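Local coordinates for hypothetical protein TM0723 (PDB 1VMJ) that is of uncharacterised function but may act as a thiamin phosphate synthase, belonging to the YjbQ (UPF0047) family and forming a three-chain assembly, at residues F30-P35 / Q130-E135; E39-S44 / V146-E151; G49-N54 / V114-T119. One frame throughout, in Å; residues are numbered along the deposited sequence.

Interaction 1 of 3, residues F30-P35 / Q130-E135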
# COMPACT_ATOMS: atom_id res chain seq x y z
N PHE A 30 -4.12 -6.02 17.26
CA PHE A 30 -4.59 -6.44 15.95
C PHE A 30 -5.97 -7.05 16.12
O PHE A 30 -6.16 -7.91 17.00
CB PHE A 30 -3.64 -7.45 15.32
CG PHE A 30 -2.24 -6.94 15.15
CD1 PHE A 30 -1.96 -5.94 14.25
CD2 PHE A 30 -1.19 -7.48 15.89
CE1 PHE A 30 -0.66 -5.47 14.09
CE2 PHE A 30 0.11 -7.00 15.74
CZ PHE A 30 0.37 -6.01 14.84
N ILE A 31 -6.91 -6.63 15.30
CA ILE A 31 -8.27 -7.14 15.36
C ILE A 31 -8.68 -7.69 14.00
O ILE A 31 -8.60 -7.00 13.02
CB ILE A 31 -9.25 -6.03 15.78
CG1 ILE A 31 -8.88 -5.53 17.18
CG2 ILE A 31 -10.70 -6.55 15.76
CD1 ILE A 31 -9.72 -4.40 17.66
N ASN A 32 -9.08 -8.97 13.96
CA ASN A 32 -9.54 -9.58 12.72
C ASN A 32 -10.92 -9.01 12.38
O ASN A 32 -11.89 -9.20 13.10
CB ASN A 32 -9.57 -11.11 12.83
CG ASN A 32 -9.83 -11.79 11.53
OD1 ASN A 32 -10.46 -11.22 10.64
ND2 ASN A 32 -9.35 -13.03 11.41
N ILE A 33 -11.01 -8.28 11.26
CA ILE A 33 -12.26 -7.65 10.82
C ILE A 33 -12.88 -8.33 9.59
O ILE A 33 -13.88 -7.86 9.03
CB ILE A 33 -12.09 -6.12 10.55
CG1 ILE A 33 -11.12 -5.82 9.42
CG2 ILE A 33 -11.71 -5.47 11.87
CD1 ILE A 33 -11.08 -4.31 9.10
N THR A 34 -12.31 -9.46 9.17
CA THR A 34 -12.81 -10.15 8.02
C THR A 34 -14.31 -10.40 8.05
O THR A 34 -14.99 -10.12 7.05
CB THR A 34 -12.05 -11.46 7.74
OG1 THR A 34 -10.64 -11.29 7.93
CG2 THR A 34 -12.33 -11.93 6.33
N PRO A 35 -14.84 -10.93 9.17
CA PRO A 35 -16.29 -11.17 9.18
C PRO A 35 -17.16 -9.92 9.02
O PRO A 35 -18.27 -10.00 8.50
CB PRO A 35 -16.52 -11.85 10.52
CG PRO A 35 -15.18 -12.38 10.92
CD PRO A 35 -14.20 -11.40 10.40
N GLN A 130 -6.63 -12.87 5.70
CA GLN A 130 -7.55 -12.31 6.67
C GLN A 130 -7.27 -10.83 6.81
O GLN A 130 -6.13 -10.40 6.76
CB GLN A 130 -7.39 -12.99 8.03
CG GLN A 130 -7.80 -14.46 8.07
CD GLN A 130 -9.29 -14.67 8.08
OE1 GLN A 130 -9.96 -14.37 9.06
NE2 GLN A 130 -9.82 -15.13 6.97
N VAL A 131 -8.32 -10.04 7.00
CA VAL A 131 -8.20 -8.59 7.09
C VAL A 131 -8.19 -8.17 8.56
O VAL A 131 -9.00 -8.61 9.36
CB VAL A 131 -9.37 -7.87 6.40
CG1 VAL A 131 -9.07 -6.37 6.30
CG2 VAL A 131 -9.65 -8.44 5.01
N PHE A 132 -7.21 -7.32 8.87
CA PHE A 132 -6.98 -6.80 10.21
C PHE A 132 -7.03 -5.30 10.29
O PHE A 132 -6.57 -4.58 9.38
CB PHE A 132 -5.60 -7.25 10.72
CG PHE A 132 -5.56 -8.70 11.01
CD1 PHE A 132 -5.20 -9.62 10.02
CD2 PHE A 132 -5.95 -9.17 12.25
CE1 PHE A 132 -5.22 -10.98 10.28
CE2 PHE A 132 -5.98 -10.54 12.49
CZ PHE A 132 -5.61 -11.42 11.49
N TYR A 133 -7.57 -4.84 11.42
CA TYR A 133 -7.35 -3.49 11.90
C TYR A 133 -6.13 -3.57 12.79
O TYR A 133 -6.08 -4.36 13.74
CB TYR A 133 -8.55 -2.98 12.72
CG TYR A 133 -8.37 -1.58 13.24
CD1 TYR A 133 -8.09 -0.53 12.38
CD2 TYR A 133 -8.44 -1.30 14.61
CE1 TYR A 133 -7.92 0.76 12.85
CE2 TYR A 133 -8.29 -0.00 15.10
CZ TYR A 133 -8.01 1.01 14.20
OH TYR A 133 -7.83 2.28 14.65
N GLY A 134 -5.12 -2.76 12.47
CA GLY A 134 -3.91 -2.65 13.25
C GLY A 134 -3.92 -1.35 14.00
O GLY A 134 -3.67 -0.27 13.43
N GLU A 135 -4.23 -1.41 15.28
CA GLU A 135 -4.25 -0.24 16.13
C GLU A 135 -2.87 0.01 16.72
O GLU A 135 -2.33 -0.88 17.36
CB GLU A 135 -5.25 -0.45 17.28
CG GLU A 135 -5.38 0.75 18.20
CD GLU A 135 -5.82 1.97 17.45
OE1 GLU A 135 -7.05 2.14 17.26
OE2 GLU A 135 -4.93 2.75 17.05
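Ile31 and Tyr133 form the hydrogen-bonded pair of a short antiparallel ladder, in which edge strand 29-32 lies along the central strand of a three-stranded sheet and then turns into helix 34-44. Ile31 N gives to Tyr133 O, and Tyr133 N returns a bond to Ile31 O, each 2.9 Å long and in the carbonyl plane. The ladder runs on past the strand end, because Ile33 N, at the N-cap position, still reaches Val131 O. Asn32 ties the turn together on two sides. With its CG anti to the backbone N (chi1 -171°), the amide lies beside its own carbonyl carbon, where OD1 can receive Thr34 N at 2.9 Å, an Asx turn, and also the Thr34 hydroxyl at 2.7 Å. The other end of the same amide crosses the gap: ND2 donates to Gln130 OE1 at 2.8 Å, almost straight at 173°, landing on a lone pair although the two amide planes stand 69° apart. Gln130 comes near by bending at chi2, which brings its amide across the end of Thr34, at about a right angle to that side chain. ND2 has a second acceptor in Asp67, so the Asn32 amide is fixed from several directions. On the same face the Phe132 ring comes up obliquely beside Asn32, its CE2 3.7 Å from Asn32 CB, and meets the rings of Phe63 and His72 beyond. On the side of Ile31 and Tyr133 the packing is mostly apolar: Ile33 CG2, from the turn, lies against Tyr133 CB, and Phe22 of strand 14-22 stacks on the tyrosine ring, whose OH donates to Glu135 OE1. Thr34 OG1, the donor to Asn32 OD1, is also an acceptor, taking the N-H of Val131 at 2.8 Å.

Interaction 2 of 3, residues E39-S44 / V146-E151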
# COMPACT_ATOMS: atom_id res chain seq x y z
N GLU A 39 -19.92 -9.12 5.92
CA GLU A 39 -21.29 -8.64 6.10
C GLU A 39 -21.55 -7.35 5.29
O GLU A 39 -22.61 -7.17 4.72
CB GLU A 39 -21.61 -8.43 7.58
CG GLU A 39 -22.98 -7.91 7.87
CD GLU A 39 -24.09 -8.86 7.51
OE1 GLU A 39 -23.83 -10.01 7.09
OE2 GLU A 39 -25.24 -8.42 7.64
N CYS A 40 -20.56 -6.46 5.20
CA CYS A 40 -20.64 -5.30 4.30
C CYS A 40 -20.89 -5.72 2.87
O CYS A 40 -21.77 -5.20 2.18
CB CYS A 40 -19.37 -4.46 4.33
SG CYS A 40 -19.02 -3.61 5.89
N VAL A 41 -20.10 -6.69 2.42
CA VAL A 41 -20.20 -7.14 1.03
C VAL A 41 -21.59 -7.73 0.82
O VAL A 41 -22.26 -7.45 -0.17
CB VAL A 41 -19.08 -8.13 0.66
CG1 VAL A 41 -19.35 -8.72 -0.71
CG2 VAL A 41 -17.75 -7.42 0.67
N ARG A 42 -22.03 -8.52 1.79
CA ARG A 42 -23.31 -9.20 1.64
C ARG A 42 -24.43 -8.17 1.53
O ARG A 42 -25.25 -8.23 0.62
CB ARG A 42 -23.57 -10.14 2.82
CG ARG A 42 -24.81 -10.98 2.63
CD ARG A 42 -25.35 -11.52 3.90
NE ARG A 42 -25.81 -10.46 4.79
CZ ARG A 42 -26.90 -9.72 4.62
NH1 ARG A 42 -27.73 -9.94 3.60
NH2 ARG A 42 -27.17 -8.75 5.49
N GLU A 43 -24.45 -7.23 2.47
CA GLU A 43 -25.56 -6.29 2.48
C GLU A 43 -25.51 -5.30 1.31
O GLU A 43 -26.55 -4.80 0.88
CB GLU A 43 -25.70 -5.59 3.84
CG GLU A 43 -24.77 -4.52 4.18
CD GLU A 43 -25.32 -3.60 5.31
OE1 GLU A 43 -26.52 -3.67 5.59
OE2 GLU A 43 -24.55 -2.81 5.85
N SER A 44 -24.34 -5.06 0.75
CA SER A 44 -24.23 -4.15 -0.38
C SER A 44 -25.00 -4.61 -1.60
O SER A 44 -25.37 -3.79 -2.44
CB SER A 44 -22.77 -3.97 -0.78
OG SER A 44 -22.25 -5.12 -1.44
N VAL A 146 -15.16 1.35 5.07
CA VAL A 146 -15.38 0.37 4.02
C VAL A 146 -16.18 1.07 2.93
O VAL A 146 -17.22 1.66 3.22
CB VAL A 146 -16.19 -0.85 4.50
CG1 VAL A 146 -16.43 -1.82 3.37
CG2 VAL A 146 -15.49 -1.53 5.64
N LYS A 147 -15.66 1.02 1.72
CA LYS A 147 -16.31 1.55 0.56
C LYS A 147 -16.26 0.54 -0.57
O LYS A 147 -15.22 0.00 -0.87
CB LYS A 147 -15.62 2.86 0.12
CG LYS A 147 -16.31 3.61 -1.05
CD LYS A 147 -17.52 4.38 -0.63
CE LYS A 147 -18.06 5.23 -1.78
NZ LYS A 147 -19.18 6.14 -1.32
N ILE A 148 -17.43 0.25 -1.15
CA ILE A 148 -17.54 -0.71 -2.24
C ILE A 148 -18.21 -0.08 -3.41
O ILE A 148 -19.20 0.62 -3.25
CB ILE A 148 -18.33 -1.97 -1.84
CG1 ILE A 148 -17.91 -2.44 -0.44
CG2 ILE A 148 -18.10 -3.06 -2.88
CD1 ILE A 148 -18.74 -3.59 0.09
N ILE A 149 -17.64 -0.25 -4.59
CA ILE A 149 -18.30 0.19 -5.80
C ILE A 149 -18.38 -0.97 -6.79
O ILE A 149 -17.50 -1.85 -6.82
CB ILE A 149 -17.65 1.42 -6.47
CG1 ILE A 149 -16.26 1.13 -6.99
CG2 ILE A 149 -17.60 2.60 -5.51
CD1 ILE A 149 -15.78 2.24 -7.93
N GLY A 150 -19.43 -0.99 -7.59
CA GLY A 150 -19.52 -1.99 -8.64
C GLY A 150 -20.93 -2.17 -9.06
O GLY A 150 -21.73 -1.24 -8.94
N GLU A 151 -21.26 -3.38 -9.51
CA GLU A 151 -22.63 -3.74 -9.87
C GLU A 151 -22.92 -5.12 -9.33
O GLU A 151 -22.11 -6.01 -9.50
CB GLU A 151 -22.81 -3.69 -11.38
OXT GLU A 151 -23.99 -5.39 -8.78
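Ile148 CD1 reaches Val41 where helix 34-44 packs on strand 142-150, a helix-on-sheet packing in which one side of the helix faces the five-stranded antiparallel sheet. The segments 39-44 and 146-150 run 39° apart, 9.7 Å between axes, and their contact is made by side chains without a hydrogen bond. Ile148 is extended at chi2 (175°), which carries CD1 well out from the sheet to the helix backbone. There it touches Val41 at both CA and CG2, 4.0 Å from each, the two side chains crossing at about a right angle. Cys40 and Ser44, one turn apart, flank the same methyl, and it lies against Cys40 O as well as the Ser44 side chain. Two residues earlier on the same face, Val146 presents both its methyls to Cys40: SG is 4.0 Å from CG1 and 4.1 Å from CG2, so the sulfur sits over the fork of the valine. Leu51 of the neighbouring strand and Tyr16 of strand 14-22 widen this apolar floor. Lys147 and Ile149 point to the other face, where they meet neighbouring subunits; Lys147 forms a salt bridge with Glu48 of the second subunit. On the helix side, the hydroxyl of Ser44 turns back along its own backbone, OG donating to Val41 O at 2.7 Å.

Interaction 3 of 3, residues G49-N54 / V114-T119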
# COMPACT_ATOMS: atom_id res chain seq x y z
N GLY A 49 -17.04 -5.99 -8.22
CA GLY A 49 -16.60 -4.66 -7.88
C GLY A 49 -15.27 -4.64 -7.17
O GLY A 49 -14.52 -5.60 -7.22
N LEU A 50 -14.99 -3.51 -6.52
CA LEU A 50 -13.80 -3.33 -5.70
C LEU A 50 -14.24 -2.79 -4.37
O LEU A 50 -15.08 -1.89 -4.31
CB LEU A 50 -12.81 -2.35 -6.33
CG LEU A 50 -12.14 -2.74 -7.64
CD1 LEU A 50 -11.26 -1.61 -8.14
CD2 LEU A 50 -11.31 -3.97 -7.45
N LEU A 51 -13.62 -3.31 -3.31
CA LEU A 51 -13.82 -2.88 -1.95
C LEU A 51 -12.53 -2.23 -1.45
O LEU A 51 -11.45 -2.79 -1.56
CB LEU A 51 -14.18 -4.06 -1.05
CG LEU A 51 -14.30 -3.81 0.45
CD1 LEU A 51 -15.26 -4.83 1.05
CD2 LEU A 51 -12.98 -3.85 1.19
N LEU A 52 -12.65 -1.03 -0.91
CA LEU A 52 -11.60 -0.36 -0.18
C LEU A 52 -11.93 -0.44 1.30
O LEU A 52 -13.03 -0.16 1.70
CB LEU A 52 -11.58 1.10 -0.60
CG LEU A 52 -10.75 2.08 0.23
CD1 LEU A 52 -9.28 1.81 0.08
CD2 LEU A 52 -11.03 3.51 -0.10
N CYS A 53 -10.92 -0.77 2.08
CA CYS A 53 -11.03 -0.68 3.50
C CYS A 53 -9.78 -0.01 4.04
O CYS A 53 -8.66 -0.53 3.88
CB CYS A 53 -11.18 -2.08 4.09
SG CYS A 53 -11.39 -2.06 5.88
N ASN A 54 -9.97 1.13 4.71
CA ASN A 54 -8.86 1.92 5.18
C ASN A 54 -9.05 2.44 6.59
O ASN A 54 -10.15 2.69 7.02
CB ASN A 54 -8.52 3.05 4.22
CG ASN A 54 -9.57 4.17 4.20
OD1 ASN A 54 -10.47 4.15 3.36
ND2 ASN A 54 -9.44 5.16 5.10
N VAL A 114 -6.43 -1.67 2.40
CA VAL A 114 -6.45 -2.78 1.45
C VAL A 114 -7.51 -2.48 0.42
O VAL A 114 -8.53 -1.81 0.71
CB VAL A 114 -6.74 -4.14 2.13
CG1 VAL A 114 -5.63 -4.43 3.15
CG2 VAL A 114 -8.10 -4.16 2.81
N VAL A 115 -7.28 -3.00 -0.79
CA VAL A 115 -8.28 -3.00 -1.83
C VAL A 115 -8.47 -4.45 -2.23
O VAL A 115 -7.50 -5.16 -2.49
CB VAL A 115 -7.85 -2.15 -3.04
CG1 VAL A 115 -8.91 -2.21 -4.12
CG2 VAL A 115 -7.59 -0.71 -2.60
N ILE A 116 -9.72 -4.89 -2.23
CA ILE A 116 -10.08 -6.27 -2.39
C ILE A 116 -11.10 -6.42 -3.50
O ILE A 116 -12.09 -5.67 -3.55
CB ILE A 116 -10.66 -6.85 -1.07
CG1 ILE A 116 -9.67 -6.69 0.09
CG2 ILE A 116 -11.05 -8.30 -1.25
CD1 ILE A 116 -10.25 -7.01 1.38
N ALA A 117 -10.87 -7.38 -4.39
CA ALA A 117 -11.83 -7.64 -5.45
C ALA A 117 -13.10 -8.28 -4.89
O ALA A 117 -13.02 -9.15 -4.00
CB ALA A 117 -11.22 -8.58 -6.47
N ILE A 118 -14.25 -7.86 -5.42
CA ILE A 118 -15.52 -8.53 -5.18
C ILE A 118 -15.88 -9.28 -6.44
O ILE A 118 -15.99 -8.69 -7.52
CB ILE A 118 -16.63 -7.53 -4.80
CG1 ILE A 118 -16.19 -6.67 -3.60
CG2 ILE A 118 -17.94 -8.24 -4.52
CD1 ILE A 118 -15.72 -7.43 -2.42
N THR A 119 -16.08 -10.58 -6.29
CA THR A 119 -16.38 -11.47 -7.39
C THR A 119 -17.51 -12.39 -6.96
O THR A 119 -17.44 -12.99 -5.90
CB THR A 119 -15.15 -12.29 -7.75
OG1 THR A 119 -14.11 -11.40 -8.18
CG2 THR A 119 -15.44 -13.23 -8.87
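Leu51 lies alongside its partner Ile116 on the adjacent antiparallel strand, with the end of Ile118 coming against its base. Leu51 CD2 meets Ile116 CD1 at 4.2 Å, while Leu51 CB takes the end of Ile118, whose CD1 lies 4.0 Å away. That end is folded back at chi2 (-53°), which tucks CD1 over toward the leucine. Beside it Gly49, with no side chain, lets the base of Ile118 settle close to its backbone: Ile118 CB is 3.7 Å from Gly49 O. At the far end of this face Val114 CG2 packs against Cys53 CB at 3.9 Å. Helix 34-44 lies over part of the same surface through Val41 and Leu37, and Val62 and Ile64 of strand 60-65 lie against its other end.

The opposite face is lined by Leu50, Leu52, Val115 and Ala117. Leu52 CD1 bumps obliquely into Val115 CG2 at 4.0 Å, whereas the small Ala117 gives Leu50 CD2 a low place to lean, 4.2 Å from Ala117 CA. Here the relief continues into other chains: Leu50 and Val115 each pack on their own counterparts in the second subunit, and Val115 meets Leu52 of the third.

Between these faces, six backbone bonds pair Gly49, Leu51 and Cys53 with Ile118, Ile116 and Val114, in plane at Leu51 and Ile116 but skewed at Gly49, where Ile118 N meets the carbonyl from above its plane. The chemistry is thus paired backbone inside two apolar surfaces, one serving the subunit's own core and the other the trimer interface.

How the interactions relate
All three contacts are buried, but they differ in depth and chemistry. Interaction 1, its centre about 6 Å from the centre of the chain, adds polar side chains to a backbone ladder where strand turns into helix. Interaction 2, its centre about 17 Å from it, brings the later part of that helix onto the larger sheet by apolar packing. Interaction 3 lies in that sheet: backbone N atoms of Leu52 and Leu50 probably bond to Lys147 O and Ile149 O. Interactions 1 and 3 meet where the two sheets face each other, Ile33 CD1 against Cys53 SG. The segments of interactions 2 and 3 also reach neighbouring subunits, unlike those of interaction 1.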